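Long-range contacts in glyoxalase family protein (Listeria monocytogenes, PDB 2P7Q), which catalyses the hydration of fosfomycin, a manganese-dependent opening of the epoxide that makes the bacterium resistant to this antibiotic: residues E29-S34 with F46-G51; S40-K45 with C55-D60. The protein carries 1 engineered substitution. All coordinates share one frame; numbering follows the deposited sequence.

Contact 1. Residues E29-S34 with F46-G51; sequences EEIYSS and FFLIAG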
loop_
_atom_site.group_PDB
_atom_site.type_symbol
_atom_site.label_atom_id
_atom_site.label_comp_id
_atom_site.label_asym_id
_atom_site.label_seq_id
_atom_site.Cartn_x
_atom_site.Cartn_y
_atom_site.Cartn_z
ATOM N N GLU A 29 -1.757 -4.789 16.103
ATOM C CA GLU A 29 -0.935 -4.887 17.300
ATOM C C GLU A 29 0.013 -3.711 17.402
ATOM O O GLU A 29 1.058 -3.700 16.742
ATOM C CB GLU A 29 -0.114 -6.175 17.275
ATOM C CG GLU A 29 0.779 -6.376 18.497
ATOM C CD GLU A 29 1.779 -7.516 18.329
ATOM O OE1 GLU A 29 1.510 -8.453 17.538
ATOM O OE2 GLU A 29 2.834 -7.481 19.005
ATOM N N GLU A 30 -0.346 -2.723 18.218
ATOM C CA GLU A 30 0.514 -1.562 18.400
ATOM C C GLU A 30 1.829 -2.071 18.983
ATOM O O GLU A 30 1.831 -2.858 19.919
ATOM C CB GLU A 30 -0.140 -0.549 19.343
ATOM C CG GLU A 30 0.716 0.669 19.648
ATOM C CD GLU A 30 -0.060 1.784 20.346
ATOM O OE1 GLU A 30 0.568 2.603 21.042
ATOM O OE2 GLU A 30 -1.290 1.860 20.189
ATOM N N ILE A 31 2.947 -1.637 18.414
ATOM C CA ILE A 31 4.243 -2.095 18.883
ATOM C C ILE A 31 5.146 -0.931 19.217
ATOM O O ILE A 31 6.227 -1.111 19.775
ATOM C CB ILE A 31 4.948 -2.952 17.811
ATOM C CG1 ILE A 31 5.199 -2.105 16.561
ATOM C CG2 ILE A 31 4.090 -4.174 17.461
ATOM C CD1 ILE A 31 5.952 -2.832 15.470
ATOM N N TYR A 32 4.707 0.267 18.865
ATOM C CA TYR A 32 5.513 1.441 19.133
ATOM C C TYR A 32 4.696 2.719 19.108
ATOM O O TYR A 32 3.866 2.923 18.223
ATOM C CB TYR A 32 6.649 1.549 18.115
ATOM C CG TYR A 32 7.386 2.854 18.223
ATOM C CD1 TYR A 32 8.351 3.052 19.212
ATOM C CD2 TYR A 32 7.045 3.933 17.411
ATOM C CE1 TYR A 32 8.951 4.297 19.396
ATOM C CE2 TYR A 32 7.638 5.180 17.587
ATOM C CZ TYR A 32 8.586 5.353 18.584
ATOM O OH TYR A 32 9.134 6.593 18.792
ATOM N N SER A 33 4.943 3.576 20.094
ATOM C CA SER A 33 4.256 4.856 20.210
ATOM C C SER A 33 5.331 5.898 20.461
ATOM O O SER A 33 6.239 5.662 21.249
ATOM C CB SER A 33 3.274 4.825 21.383
ATOM O OG SER A 33 2.433 5.965 21.381
ATOM N N SER A 34 5.252 7.036 19.779
ATOM C CA SER A 34 6.246 8.077 19.980
ATOM C C SER A 34 6.113 8.595 21.407
ATOM O O SER A 34 7.058 9.160 21.968
ATOM C CB SER A 34 6.054 9.218 18.975
ATOM O OG SER A 34 4.760 9.782 19.054
ATOM N N PHE A 46 3.357 2.621 15.446
ATOM C CA PHE A 46 3.663 1.522 14.545
ATOM C C PHE A 46 2.835 0.310 14.945
ATOM O O PHE A 46 2.729 -0.012 16.128
ATOM C CB PHE A 46 5.140 1.129 14.647
ATOM C CG PHE A 46 6.103 2.231 14.311
ATOM C CD1 PHE A 46 7.461 2.076 14.582
ATOM C CD2 PHE A 46 5.667 3.413 13.711
ATOM C CE1 PHE A 46 8.373 3.083 14.259
ATOM C CE2 PHE A 46 6.572 4.430 13.381
ATOM C CZ PHE A 46 7.925 4.264 13.656
ATOM N N PHE A 47 2.258 -0.381 13.970
ATOM C CA PHE A 47 1.485 -1.573 14.292
ATOM C C PHE A 47 1.884 -2.746 13.402
ATOM O O PHE A 47 2.548 -2.580 12.378
ATOM C CB PHE A 47 -0.017 -1.318 14.119
ATOM C CG PHE A 47 -0.504 -0.060 14.769
ATOM C CD1 PHE A 47 -0.211 1.182 14.214
ATOM C CD2 PHE A 47 -1.284 -0.115 15.922
ATOM C CE1 PHE A 47 -0.686 2.356 14.788
ATOM C CE2 PHE A 47 -1.769 1.056 16.510
ATOM C CZ PHE A 47 -1.469 2.297 15.940
ATOM N N LEU A 48 1.495 -3.940 13.823
ATOM C CA LEU A 48 1.731 -5.142 13.039
ATOM C C LEU A 48 0.340 -5.613 12.662
ATOM O O LEU A 48 -0.504 -5.844 13.539
ATOM C CB LEU A 48 2.412 -6.236 13.855
ATOM C CG LEU A 48 3.898 -6.089 14.145
ATOM C CD1 LEU A 48 4.347 -7.283 14.968
ATOM C CD2 LEU A 48 4.681 -6.012 12.836
ATOM N N ILE A 49 0.089 -5.715 11.361
ATOM C CA ILE A 49 -1.195 -6.182 10.879
ATOM C C ILE A 49 -0.897 -7.362 9.974
ATOM O O ILE A 49 -0.442 -7.182 8.840
ATOM C CB ILE A 49 -1.935 -5.099 10.080
ATOM C CG1 ILE A 49 -2.267 -3.913 10.983
ATOM C CG2 ILE A 49 -3.210 -5.668 9.496
ATOM C CD1 ILE A 49 -3.180 -2.893 10.324
ATOM N N ALA A 50 -1.133 -8.567 10.487
ATOM C CA ALA A 50 -0.886 -9.789 9.737
ATOM C C ALA A 50 0.481 -9.721 9.076
ATOM O O ALA A 50 0.599 -9.778 7.854
ATOM C CB ALA A 50 -1.961 -9.978 8.685
ATOM N N GLY A 51 1.512 -9.576 9.892
ATOM C CA GLY A 51 2.856 -9.512 9.357
ATOM C C GLY A 51 3.306 -8.130 8.936
ATOM O O GLY A 51 4.402 -7.710 9.265
#

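Contact 2. Residues S40-K45 with C55-D60; sequences SLSKEK and CIMEGD. With GG6 ([(1S,2S)-1,2-dihydroxypropyl]phosphonic acid), chain J.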
loop_
_atom_site.group_PDB
_atom_site.type_symbol
_atom_site.label_atom_id
_atom_site.label_comp_id
_atom_site.label_asym_id
_atom_site.label_seq_id
_atom_site.Cartn_x
_atom_site.Cartn_y
_atom_site.Cartn_z
ATOM N N SER A 40 10.111 13.596 20.337
ATOM C CA SER A 40 9.892 12.780 19.153
ATOM C C SER A 40 9.551 13.730 18.011
ATOM O O SER A 40 8.691 14.596 18.160
ATOM C CB SER A 40 8.740 11.803 19.382
ATOM O OG SER A 40 8.594 10.924 18.278
ATOM N N LEU A 41 10.232 13.573 16.880
ATOM C CA LEU A 41 10.006 14.432 15.720
ATOM C C LEU A 41 8.524 14.651 15.468
ATOM O O LEU A 41 8.087 15.755 15.154
ATOM C CB LEU A 41 10.664 13.832 14.480
ATOM N N SER A 42 7.742 13.596 15.600
ATOM C CA SER A 42 6.316 13.732 15.381
ATOM C C SER A 42 5.536 12.668 16.115
ATOM O O SER A 42 6.081 11.655 16.554
ATOM C CB SER A 42 6.002 13.672 13.892
ATOM O OG SER A 42 6.555 12.498 13.337
ATOM N N LYS A 43 4.245 12.921 16.245
ATOM C CA LYS A 43 3.359 12.014 16.936
ATOM C C LYS A 43 3.059 10.839 16.006
ATOM O O LYS A 43 2.473 11.016 14.939
ATOM C CB LYS A 43 2.082 12.765 17.307
ATOM C CG LYS A 43 1.299 12.133 18.433
ATOM C CD LYS A 43 -0.161 12.606 18.409
ATOM C CE LYS A 43 -0.488 13.562 19.562
ATOM N NZ LYS A 43 -1.910 14.041 19.406
ATOM N N GLU A 44 3.461 9.640 16.406
ATOM C CA GLU A 44 3.235 8.485 15.552
ATOM C C GLU A 44 3.205 7.137 16.264
ATOM O O GLU A 44 3.690 6.984 17.385
ATOM C CB GLU A 44 4.307 8.449 14.467
ATOM C CG GLU A 44 5.716 8.402 15.025
ATOM C CD GLU A 44 6.766 8.146 13.961
ATOM O OE1 GLU A 44 6.825 8.903 12.971
ATOM O OE2 GLU A 44 7.540 7.182 14.122
ATOM N N LYS A 45 2.630 6.154 15.583
ATOM C CA LYS A 45 2.538 4.803 16.117
ATOM C C LYS A 45 2.795 3.749 15.031
ATOM O O LYS A 45 2.509 3.961 13.848
ATOM C CB LYS A 45 1.164 4.595 16.765
ATOM C CG LYS A 45 0.923 5.496 17.963
ATOM C CD LYS A 45 -0.462 5.315 18.542
ATOM C CE LYS A 45 -0.608 6.072 19.875
ATOM N NZ LYS A 45 -1.987 6.001 20.467
ATOM N N CYS A 55 2.680 2.075 9.683
ATOM C CA CYS A 55 3.033 3.258 10.452
ATOM C C CYS A 55 2.001 4.358 10.266
ATOM O O CYS A 55 1.556 4.626 9.154
ATOM C CB CYS A 55 4.394 3.784 10.033
ATOM S SG CYS A 55 5.745 2.697 10.448
ATOM N N ILE A 56 1.626 4.992 11.371
ATOM C CA ILE A 56 0.651 6.071 11.356
ATOM C C ILE A 56 1.301 7.323 11.948
ATOM O O ILE A 56 1.856 7.287 13.043
ATOM C CB ILE A 56 -0.597 5.685 12.183
ATOM C CG1 ILE A 56 -1.182 4.364 11.668
ATOM C CG2 ILE A 56 -1.648 6.771 12.083
ATOM C CD1 ILE A 56 -1.706 4.421 10.225
ATOM N N MET A 57 1.250 8.418 11.195
ATOM C CA MET A 57 1.817 9.692 11.615
ATOM C C MET A 57 0.737 10.753 11.572
ATOM O O MET A 57 -0.120 10.733 10.690
ATOM C CB MET A 57 2.943 10.117 10.683
ATOM C CG MET A 57 4.243 9.389 10.884
ATOM S SD MET A 57 5.512 10.108 9.828
ATOM C CE MET A 57 5.780 11.667 10.624
ATOM N N GLU A 58 0.785 11.691 12.511
ATOM C CA GLU A 58 -0.217 12.747 12.556
ATOM C C GLU A 58 0.279 13.943 11.749
ATOM O O GLU A 58 1.437 14.347 11.860
ATOM C CB GLU A 58 -0.506 13.139 14.020
ATOM C CG GLU A 58 -1.847 13.858 14.248
ATOM C CD GLU A 58 -2.262 13.920 15.729
ATOM O OE1 GLU A 58 -1.498 14.465 16.553
ATOM O OE2 GLU A 58 -3.359 13.424 16.069
ATOM N N GLY A 59 -0.599 14.485 10.914
ATOM C CA GLY A 59 -0.235 15.625 10.095
ATOM C C GLY A 59 -1.476 16.230 9.478
ATOM O O GLY A 59 -2.555 15.643 9.562
ATOM N N ASP A 60 -1.330 17.396 8.857
ATOM C CA ASP A 60 -2.462 18.079 8.235
ATOM C C ASP A 60 -2.699 17.680 6.783
ATOM O O ASP A 60 -3.753 17.971 6.218
ATOM C CB ASP A 60 -2.271 19.594 8.299
ATOM C CG ASP A 60 -3.339 20.347 7.516
ATOM O OD1 ASP A 60 -4.510 20.365 7.966
ATOM O OD2 ASP A 60 -3.012 20.908 6.444
HETATM O O1 GG6 J . 10.636 5.369 6.508
HETATM C C2 GG6 J . 11.172 5.617 7.820
HETATM C C3 GG6 J . 12.632 6.157 7.690
HETATM C C1 GG6 J . 10.305 6.661 8.609
HETATM O O2 GG6 J . 10.256 7.966 8.002
HETATM P P GG6 J . 8.619 6.124 8.855
HETATM O O3 GG6 J . 8.634 4.676 9.491
HETATM O O4 GG6 J . 8.003 7.045 9.777
HETATM O O5 GG6 J . 7.804 6.108 7.514
#

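Contact 1. Residues E29-S34 with F46-G51
The rings of Tyr32 and Phe46 run side by side from neighbouring strands, with CD2 of Tyr32 over one face of the Phe46 ring, 3.4 Å from Phe46 CD1 and displaced toward the rim. Their planes are turned 39° against each other, and Trp53 adds an edge-to-face partner to Phe46. Phe46 lies about 4 Å from the bound phosphonate (nearest atoms), backing its pocket. The Phe47 ring meets the other strand obliquely: its CD2 comes within 3.4 Å of Glu30 CA, and its CE2 lies 3.6 Å from Glu30 CB, so the methylenes of Glu30 serve as an apolar partner while its carboxylate plane stands steeply to the ring.

Glu29 and Leu48 form an antiparallel hydrogen-bonded pair, Glu30 and Phe47 a non-hydrogen-bonded one, and then a classic beta bulge sets both Ile31 and Tyr32 opposite Phe46. Phe46 O accepts a nearly straight bond from Ile31 N (2.8 Å) and a weak one from Tyr32 N (3.4 Å), while Phe46 N returns a bond to Tyr32 O. The extra residue brings Ile31 to the side of Tyr32, Phe46 and Leu48. With CG1 placed between the backbone N and carbonyl carbon (chi1 62°), Ile31 uses both branches: CG1 lies 3.8 Å from Phe46 CB, and CG2 touches Leu48 CG at 3.8 Å. A branched aliphatic side chain suits this place between two apolar neighbours.

Strand 29-33 borders the sheet within this chain, next to strand 44-49. Beyond the latter runs strand 52-58, whose Cys55 touches Phe46 and whose Ile56 touches Phe47. Helix 15-26 lies against the face bearing Glu30 and Phe47, through Thr19 and Gln23, whereas Ile31, Tyr32 and Leu48 pack against Leu124 and Leu128 of the second subunit.

Contact 2. Residues S40-K45 with C55-D60
Glu44 and Met57 lie alongside each other, both reaching toward the bound dihydroxypropylphosphonate. Glu44 CG sits between its own backbone N and carbonyl carbon (chi1 58°), and from there the extended chain carries OE1 to 3.4 Å from Met57 CG. Met57, extended through chi2 (-174°), carries SD to 3.9 Å from ligand O4 and, bending at chi3, turns its methyl CE toward Ser42; Glu44 OE1 is equally far from that phosphonate oxygen. Cys55, two residues before Met57, brings SG to 3.6 Å from ligand O3. Glu44 is probably the proton acceptor, as in a close relative, so Met57 walls the flank of a likely catalytic side chain; Tyr67 of the second subunit packs on Met57.

Strands 44-49 and 52-58 form the beta hairpin that ends a βαβββ module of the glyoxalase (vicinal oxygen chelate) fold. Glu44 and Met57 are a non-hydrogen-bonded pair, while Lys45 and Ile56 exchange two backbone bonds, Ile56 N to Lys45 O being 2.8 Å.

Lys43 and Glu58 also run side by side and form a salt bridge, Lys43 NZ lying 2.9 Å from Glu58 OE1 on its syn lone pair, opposite charges suiting this exposed border; Glu58 OE2 accepts from Leu15 N at the start of helix 15-26. On the sheet face away from the ligand, Ile56 buries its branched chain against Leu15 and Leu22 of that helix.

How the contacts relate
From the N terminus the chain lays down 29-34, loops out, and passes through 40-45 straight into 46-51 before turning back to 55-60. Contact 1 closes the connection of residues 35-45, and contact 2 the shorter hairpin connection of residues 46-54, most of it strand on both sides of a tight turn. The two cross rather than nest, since each closure encloses one segment of the other. Strand 44-49 belongs to both, flanked by strand 29-33 in contact 1 and strand 52-58 in contact 2. The contacts also meet directly: Ser34 N lies 2.9 Å from Glu44 O, probably hydrogen-bonded. Together they knit three adjacent strands whose ligand-bearing face lies opposite helix 15-26.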